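Local coordinates for protein benzoylformate Decarboxylase (PDB 4K9Q) that binds thiamine diphosphate and magnesium and probably decarboxylates benzoylformate to benzaldehyde and carbon dioxide, at residues Phe9-Lys14 and Val170-Thr175; Arg2-Ile7 and Glu133-Ala138. All blocks are in the same frame, centred on the assembly; numbering follows the deposited sequence. Where two conformers were deposited one is given.

Contact 1: residues Phe9-Lys14 and Val170-Thr175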
ATOM      1  N   PHE A   9     -26.741  10.850  10.641  1.00 14.09           N
ATOM      2  CA  PHE A   9     -27.478  10.106  11.648  1.00 15.77           C
ATOM      3  C   PHE A   9     -28.841   9.663  11.107  1.00 10.65           C
ATOM      4  O   PHE A   9     -29.294   8.547  11.396  1.00 13.43           O
ATOM      5  CB  PHE A   9     -27.590  10.891  12.961  1.00 15.50           C
ATOM      6  CG  PHE A   9     -26.401  10.713  13.860  1.00 13.64           C
ATOM      7  CD1 PHE A   9     -26.370   9.685  14.789  1.00 17.87           C
ATOM      8  CD2 PHE A   9     -25.304  11.555  13.763  1.00 15.64           C
ATOM      9  CE1 PHE A   9     -25.263   9.506  15.614  1.00 17.10           C
ATOM     10  CE2 PHE A   9     -24.199  11.380  14.581  1.00 14.62           C
ATOM     11  CZ  PHE A   9     -24.181  10.356  15.506  1.00 13.45           C
ATOM     12  N   ASP A  10     -29.465  10.504  10.285  1.00 13.81           N
ATOM     13  CA  ASP A  10     -30.722  10.110   9.641  1.00 14.16           C
ATOM     14  C   ASP A  10     -30.546   8.907   8.704  1.00 13.99           C
ATOM     15  O   ASP A  10     -31.391   8.010   8.664  1.00 14.11           O
ATOM     16  CB  ASP A  10     -31.363  11.282   8.903  1.00 17.06           C
ATOM     17  CG  ASP A  10     -32.275  12.114   9.800  1.00 23.79           C
ATOM     18  OD1 ASP A  10     -32.640  11.652  10.908  1.00 22.78           O
ATOM     19  OD2 ASP A  10     -32.639  13.229   9.378  1.00 25.14           O
ATOM     20  N   LEU A  11     -29.444   8.879   7.957  1.00 12.05           N
ATOM     21  CA  LEU A  11     -29.119   7.707   7.146  1.00 12.70           C
ATOM     22  C   LEU A  11     -28.962   6.462   8.018  1.00 14.35           C
ATOM     23  O   LEU A  11     -29.492   5.395   7.708  1.00 14.68           O
ATOM     24  CB  LEU A  11     -27.846   7.946   6.322  1.00 15.09           C
ATOM     25  CG  LEU A  11     -27.302   6.721   5.582  1.00 13.74           C
ATOM     26  CD1 LEU A  11     -28.261   6.295   4.475  1.00 13.40           C
ATOM     27  CD2 LEU A  11     -25.932   7.016   5.006  1.00 12.29           C
ATOM     28  N   LEU A  12     -28.230   6.601   9.117  1.00 12.48           N
ATOM     29  CA  LEU A  12     -27.975   5.470   9.989  1.00 12.10           C
ATOM     30  C   LEU A  12     -29.284   4.937  10.566  1.00 14.38           C
ATOM     31  O   LEU A  12     -29.456   3.734  10.710  1.00 13.86           O
ATOM     32  CB  LEU A  12     -26.970   5.853  11.080  1.00 12.64           C
ATOM     33  CG  LEU A  12     -25.551   6.094  10.550  1.00 14.09           C
ATOM     34  CD1 LEU A  12     -24.647   6.614  11.658  1.00 13.29           C
ATOM     35  CD2 LEU A  12     -24.972   4.822   9.916  1.00 16.39           C
ATOM     36  N   ARG A  13     -30.223   5.834  10.866  1.00 13.15           N
ATOM     37  CA  ARG A  13     -31.553   5.403  11.296  1.00 14.45           C
ATOM     38  C   ARG A  13     -32.235   4.573  10.220  1.00 15.03           C
ATOM     39  O   ARG A  13     -32.794   3.514  10.505  1.00 16.92           O
ATOM     40  CB  ARG A  13     -32.436   6.610  11.617  1.00 14.20           C
ATOM     41  CG  ARG A  13     -32.103   7.254  12.929  1.00 15.02           C
ATOM     42  CD  ARG A  13     -33.050   8.415  13.223  1.00 17.73           C
ATOM     43  NE  ARG A  13     -32.626   9.069  14.447  1.00 16.10           N
ATOM     44  CZ  ARG A  13     -31.864  10.150  14.486  1.00 16.80           C
ATOM     45  NH1 ARG A  13     -31.462  10.727  13.360  1.00 20.47           N
ATOM     46  NH2 ARG A  13     -31.507  10.651  15.656  1.00 19.55           N
ATOM     47  N   LYS A  14     -32.188   5.060   8.983  1.00 16.41           N
ATOM     48  CA  LYS A  14     -32.790   4.364   7.859  1.00 17.07           C
ATOM     49  C   LYS A  14     -32.164   2.981   7.654  1.00 17.82           C
ATOM     50  O   LYS A  14     -32.871   2.008   7.380  1.00 18.59           O
ATOM     51  CB  LYS A  14     -32.660   5.218   6.593  1.00 18.48           C
ATOM     52  CG  LYS A  14     -33.205   4.578   5.332  1.00 25.01           C
ATOM     53  CD  LYS A  14     -34.692   4.321   5.435  1.00 26.84           C
ATOM     54  CE  LYS A  14     -35.267   3.935   4.077  1.00 37.05           C
ATOM     55  NZ  LYS A  14     -36.746   3.752   4.149  1.00 42.65           N
ATOM     56  N   VAL A 170     -29.380  15.593   0.158  1.00 37.00           N
ATOM     57  CA  VAL A 170     -29.440  14.593  -0.902  1.00 42.11           C
ATOM     58  C   VAL A 170     -29.763  13.227  -0.305  1.00 40.25           C
ATOM     59  O   VAL A 170     -29.238  12.853   0.748  1.00 37.34           O
ATOM     60  CB  VAL A 170     -28.120  14.513  -1.695  1.00 40.27           C
ATOM     61  CG1 VAL A 170     -28.172  13.375  -2.705  0.56 40.34           C
ATOM     62  CG2 VAL A 170     -27.842  15.837  -2.393  0.58 39.18           C
ATOM     63  N   ASP A 171     -30.649  12.500  -0.977  1.00 34.94           N
ATOM     64  CA  ASP A 171     -31.059  11.179  -0.530  1.00 35.78           C
ATOM     65  C   ASP A 171     -30.013  10.171  -0.988  1.00 25.64           C
ATOM     66  O   ASP A 171     -29.932   9.861  -2.176  1.00 33.38           O
ATOM     67  CB  ASP A 171     -32.427  10.831  -1.124  1.00 34.16           C
ATOM     68  CG  ASP A 171     -33.012   9.561  -0.540  0.47 33.15           C
ATOM     69  OD1 ASP A 171     -32.824   9.318   0.670  0.54 36.33           O
ATOM     70  OD2 ASP A 171     -33.665   8.806  -1.292  0.40 35.99           O
ATOM     71  N   VAL A 172     -29.196   9.674  -0.060  1.00 22.91           N
ATOM     72  CA  VAL A 172     -28.150   8.735  -0.453  1.00 19.31           C
ATOM     73  C   VAL A 172     -28.483   7.292  -0.111  1.00 17.75           C
ATOM     74  O   VAL A 172     -27.767   6.386  -0.529  1.00 18.22           O
ATOM     75  CB  VAL A 172     -26.757   9.092   0.139  1.00 18.52           C
ATOM     76  CG1 VAL A 172     -26.361  10.516  -0.232  1.00 21.70           C
ATOM     77  CG2 VAL A 172     -26.736   8.880   1.642  1.00 18.99           C
ATOM     78  N   ALA A 173     -29.562   7.065   0.631  1.00 15.52           N
ATOM     79  CA  ALA A 173     -29.894   5.706   1.053  1.00 15.89           C
ATOM     80  C   ALA A 173     -30.160   4.754  -0.115  1.00 16.36           C
ATOM     81  O   ALA A 173     -30.882   5.092  -1.056  1.00 15.67           O
ATOM     82  CB  ALA A 173     -31.076   5.706   2.016  1.00 20.43           C
ATOM     83  N   ARG A 174     -29.584   3.558  -0.015  1.00 16.40           N
ATOM     84  CA  ARG A 174     -29.714   2.504  -1.019  1.00 14.92           C
ATOM     85  C   ARG A 174     -29.859   1.175  -0.288  1.00 15.12           C
ATOM     86  O   ARG A 174     -29.684   1.118   0.934  1.00 13.76           O
ATOM     87  CB  ARG A 174     -28.469   2.459  -1.908  1.00 11.52           C
ATOM     88  CG  ARG A 174     -28.293   3.689  -2.799  1.00 14.90           C
ATOM     89  CD  ARG A 174     -27.079   3.535  -3.719  1.00 14.44           C
ATOM     90  NE  ARG A 174     -25.785   3.755  -3.064  1.00 13.23           N
ATOM     91  CZ  ARG A 174     -24.851   2.820  -2.907  1.00 13.34           C
ATOM     92  NH1 ARG A 174     -23.684   3.136  -2.349  1.00 14.95           N
ATOM     93  NH2 ARG A 174     -25.073   1.572  -3.307  1.00 13.82           N
ATOM     94  N   THR A 175     -30.188   0.113  -1.022  1.00 13.69           N
ATOM     95  CA  THR A 175     -30.125  -1.234  -0.466  1.00 14.05           C
ATOM     96  C   THR A 175     -29.270  -2.148  -1.345  1.00 12.88           C
ATOM     97  O   THR A 175     -29.071  -1.878  -2.534  1.00 12.66           O
ATOM     98  CB  THR A 175     -31.521  -1.873  -0.265  1.00 18.64           C
ATOM     99  OG1 THR A 175     -32.100  -2.176  -1.537  1.00 18.32           O
ATOM    100  CG2 THR A 175     -32.448  -0.943   0.508  1.00 18.36           C
TER
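The guanidinium group of Arg13 forms salt bridges with two carboxylates, those of Asp10 and Asp38, while Leu11 of the same helix turns its side chain to Ala173 and Val172. The bridge from Arg13 NH1 to Asp10 OD1 spans 2.9 Å but is bent at the hydrogen, 120°, and counts as a weak hydrogen bond; the second carboxylate is reached through NE. Polar side chains thus pair on one side of the helix, and apolar ones carry the contact on another. Leu11 does most of this work. Its CG stands opposite the backbone N (chi1 172°), and its two methyls part company at the loop. CD1 presses on Ala173, 3.8 Å from CB, and lies equally near that residue's CA, so it covers the backbone as well as the methyl. CD2 meets Val172 CG2 at 3.9 Å, the two side chains crossing at about a right angle. Val172 offers this methyl because its chi1 of -55° sets CG1 anti to the carbonyl carbon and leaves CG2 between the backbone N and the carbonyl carbon. One turn further along the helix, Lys14 adds the flank of its aliphatic chain: CG, where the chain bends (chi2), comes within 4.1 Å of Ala173 CB. Ala173 is therefore touched by two side chains of successive helical turns. Phe139 and Pro136 of helix 135-147 extend the apolar patch, touching Leu11 and Val172 respectively. Immediately afterwards the loop meets the second subunit: Thr175 hydrogen-bonds to Asp309 and Ser310 of that neighbouring chain. The arrangement is that of an irregular connection running alongside the first helix of the N-terminal thiamine diphosphate-binding domain, an alpha/beta fold, on its way to the central domain.

Contact 2: residues Arg2-Ile7 and Glu133-Ala138; sequences RTVKEI and EDVPGA
Two helix beginnings pack together in the N-terminal thiamine diphosphate-binding domain, the first turn of helix 4-15 meeting that of helix 135-147 through Val4 with Val135 and Ile7 with Pro136. In Val4 the methyl CG1, opposite the backbone N at chi1 170°, makes the approach. It sits 3.6 Å from Val135 CB and 3.7 Å from Val135 CG1, the two valine side chains standing roughly perpendicular. Three residues on, Ile7 uses its branch methyl instead of its longer arm: CG2 comes up to the CB-CG side of the Pro136 ring from outside, 3.7 Å from CG and a little farther from CB. All four residues are buried, and Ile167 of the short strand 166-167 touches both Val4 and Ile7. Each helix start has its own means of dealing with backbone N-H groups. At the first, Thr3 is the N-cap residue, its OG1 accepting from Glu6 N at 3.0 Å in a nearly straight bond of 162°. At the second, Pro136 has no N-H to offer, a cost easily borne in a first turn, where such groups lack a helical acceptor; the ordinary helical bonds begin by Ala138 N, which reaches Asp134 O. The contact joins the first turns of two helices that flank the parallel sheet of this alpha/beta domain, one start N-capped by threonine.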
ATOM      1  N   ARG A   2     -28.985  20.752   5.528  1.00 19.18           N
ATOM      2  CA  ARG A   2     -28.815  20.336   6.912  0.56 18.13           C
ATOM      3  C   ARG A   2     -27.341  20.045   7.174  1.00 17.80           C
ATOM      4  O   ARG A   2     -26.544  20.010   6.241  1.00 16.58           O
ATOM      5  CB  ARG A   2     -29.680  19.113   7.221  0.56 20.36           C
ATOM      6  CG  ARG A   2     -31.150  19.453   7.419  0.56 23.37           C
ATOM      7  CD  ARG A   2     -31.965  18.254   7.869  0.56 24.50           C
ATOM      8  NE  ARG A   2     -33.103  18.677   8.681  0.56 26.98           N
ATOM      9  CZ  ARG A   2     -34.316  18.933   8.203  0.56 24.00           C
ATOM     10  NH1 ARG A   2     -35.282  19.320   9.030  0.56 17.87           N
ATOM     11  NH2 ARG A   2     -34.565  18.802   6.903  0.56 25.72           N
ATOM     12  N   THR A   3     -26.969  19.848   8.437  1.00 16.34           N
ATOM     13  CA  THR A   3     -25.566  19.552   8.727  1.00 14.81           C
ATOM     14  C   THR A   3     -25.233  18.138   8.276  1.00 15.09           C
ATOM     15  O   THR A   3     -26.095  17.261   8.255  1.00 12.22           O
ATOM     16  CB  THR A   3     -25.223  19.653  10.225  1.00 12.46           C
ATOM     17  OG1 THR A   3     -25.999  18.697  10.960  1.00 17.06           O
ATOM     18  CG2 THR A   3     -25.495  21.059  10.754  1.00 15.17           C
ATOM     19  N   VAL A   4     -23.973  17.929   7.920  1.00 13.61           N
ATOM     20  CA  VAL A   4     -23.469  16.593   7.639  1.00 14.22           C
ATOM     21  C   VAL A   4     -23.884  15.629   8.758  1.00 13.83           C
ATOM     22  O   VAL A   4     -24.338  14.514   8.503  1.00 12.65           O
ATOM     23  CB  VAL A   4     -21.933  16.613   7.509  1.00 12.28           C
ATOM     24  CG1 VAL A   4     -21.375  15.181   7.454  1.00 12.01           C
ATOM     25  CG2 VAL A   4     -21.490  17.451   6.303  1.00 13.39           C
ATOM     26  N   LYS A   5     -23.753  16.064  10.010  1.00 15.61           N
ATOM     27  CA  LYS A   5     -24.089  15.196  11.134  1.00 15.33           C
ATOM     28  C   LYS A   5     -25.571  14.787  11.127  1.00 12.52           C
ATOM     29  O   LYS A   5     -25.898  13.603  11.263  1.00 13.42           O
ATOM     30  CB  LYS A   5     -23.710  15.848  12.471  1.00 13.99           C
ATOM     31  CG  LYS A   5     -23.953  14.938  13.680  1.00 15.58           C
ATOM     32  CD  LYS A   5     -23.243  15.447  14.929  1.00 18.28           C
ATOM     33  CE  LYS A   5     -23.835  16.753  15.442  1.00 25.04           C
ATOM     34  NZ  LYS A   5     -25.176  16.573  16.062  1.00 27.01           N
ATOM     35  N   GLU A   6     -26.465  15.757  10.954  1.00 13.48           N
ATOM     36  CA  GLU A   6     -27.890  15.436  10.981  1.00 16.40           C
ATOM     37  C   GLU A   6     -28.262  14.460   9.858  1.00 15.58           C
ATOM     38  O   GLU A   6     -28.986  13.493  10.079  1.00 13.69           O
ATOM     39  CB  GLU A   6     -28.762  16.697  10.916  1.00 16.68           C
ATOM     40  CG  GLU A   6     -30.225  16.388  11.191  0.44 20.69           C
ATOM     41  CD  GLU A   6     -31.099  17.623  11.294  0.30 24.59           C
ATOM     42  OE1 GLU A   6     -30.561  18.749  11.281  0.66 24.80           O
ATOM     43  OE2 GLU A   6     -32.333  17.459  11.384  0.79 32.35           O
ATOM     44  N   ILE A   7     -27.753  14.714   8.657  1.00 12.88           N
ATOM     45  CA  ILE A   7     -28.025  13.850   7.510  1.00 12.44           C
ATOM     46  C   ILE A   7     -27.462  12.440   7.704  1.00 13.09           C
ATOM     47  O   ILE A   7     -28.095  11.448   7.351  1.00 13.47           O
ATOM     48  CB  ILE A   7     -27.471  14.478   6.230  1.00 17.32           C
ATOM     49  CG1 ILE A   7     -28.184  15.814   5.985  1.00 15.02           C
ATOM     50  CG2 ILE A   7     -27.612  13.523   5.041  1.00 18.70           C
ATOM     51  CD1 ILE A   7     -27.513  16.685   4.944  1.00 16.99           C
ATOM     52  N   GLU A 133     -19.476  17.216   1.937  1.00 14.02           N
ATOM     53  CA  GLU A 133     -20.673  16.825   1.196  1.00 13.10           C
ATOM     54  C   GLU A 133     -20.762  15.317   0.944  1.00 15.67           C
ATOM     55  O   GLU A 133     -21.861  14.764   0.818  1.00 14.97           O
ATOM     56  CB  GLU A 133     -20.744  17.572  -0.140  1.00 16.12           C
ATOM     57  CG  GLU A 133     -21.115  19.050  -0.033  1.00 20.20           C
ATOM     58  CD  GLU A 133     -19.940  19.964   0.305  1.00 23.05           C
ATOM     59  OE1 GLU A 133     -18.819  19.471   0.566  1.00 18.45           O
ATOM     60  OE2 GLU A 133     -20.141  21.198   0.310  1.00 22.44           O
ATOM     61  N   ASP A 134     -19.610  14.652   0.868  1.00 13.52           N
ATOM     62  CA  ASP A 134     -19.565  13.232   0.549  1.00 13.49           C
ATOM     63  C   ASP A 134     -19.681  12.309   1.754  1.00 12.99           C
ATOM     64  O   ASP A 134     -19.725  11.083   1.589  1.00 12.15           O
ATOM     65  CB  ASP A 134     -18.270  12.897  -0.187  1.00 16.45           C
ATOM     66  CG  ASP A 134     -18.151  13.629  -1.516  1.00 21.32           C
ATOM     67  OD1 ASP A 134     -19.185  13.824  -2.194  1.00 23.08           O
ATOM     68  OD2 ASP A 134     -17.023  14.015  -1.873  1.00 29.94           O
ATOM     69  N   VAL A 135     -19.734  12.872   2.963  1.00 11.06           N
ATOM     70  CA  VAL A 135     -19.712  12.022   4.156  1.00 11.02           C
ATOM     71  C   VAL A 135     -20.910  11.057   4.251  1.00 10.64           C
ATOM     72  O   VAL A 135     -20.715   9.856   4.469  1.00 11.21           O
ATOM     73  CB  VAL A 135     -19.487  12.837   5.466  1.00  9.43           C
ATOM     74  CG1 VAL A 135     -19.711  11.953   6.705  1.00  9.97           C
ATOM     75  CG2 VAL A 135     -18.092  13.466   5.463  1.00 14.30           C
ATOM     76  N   PRO A 136     -22.146  11.566   4.092  1.00 10.77           N
ATOM     77  CA  PRO A 136     -23.287  10.644   4.135  1.00 12.13           C
ATOM     78  C   PRO A 136     -23.176   9.556   3.073  1.00 10.52           C
ATOM     79  O   PRO A 136     -23.372   8.379   3.390  1.00 11.08           O
ATOM     80  CB  PRO A 136     -24.494  11.551   3.867  1.00 13.08           C
ATOM     81  CG  PRO A 136     -24.036  12.922   4.297  1.00 14.82           C
ATOM     82  CD  PRO A 136     -22.574  12.973   3.949  1.00 11.03           C
ATOM     83  N   GLY A 137     -22.843   9.934   1.841  1.00 11.82           N
ATOM     84  CA  GLY A 137     -22.667   8.944   0.790  1.00 11.95           C
ATOM     85  C   GLY A 137     -21.573   7.933   1.087  1.00 12.38           C
ATOM     86  O   GLY A 137     -21.678   6.775   0.681  1.00 11.58           O
ATOM     87  N   ALA A 138     -20.517   8.370   1.775  1.00 12.14           N
ATOM     88  CA  ALA A 138     -19.424   7.471   2.166  1.00 10.09           C
ATOM     89  C   ALA A 138     -19.895   6.441   3.198  1.00 12.83           C
ATOM     90  O   ALA A 138     -19.489   5.263   3.157  1.00 12.18           O
ATOM     91  CB  ALA A 138     -18.228   8.263   2.683  1.00 12.59           C
TER

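Overall arrangement
From the N terminus, the chain enters strand 2-3 and helix 4-15, which supplies one side of both contacts. Contact 2 closes the first long loop when the chain, having laid down much of the parallel sheet, starts helix 135-147. Strand 166-167 then pairs antiparallel with strand 2-3, and contact 1 follows as the chain leaves toward the central domain. Their segments alternate along the sequence, so the two loops cross. The contact centres lie about 10 Å apart and join through Pro136, whose carbonyl oxygen packs against Leu11 and Val172. Helix 4-15, helix 135-147 and the exiting loop are thereby tied together.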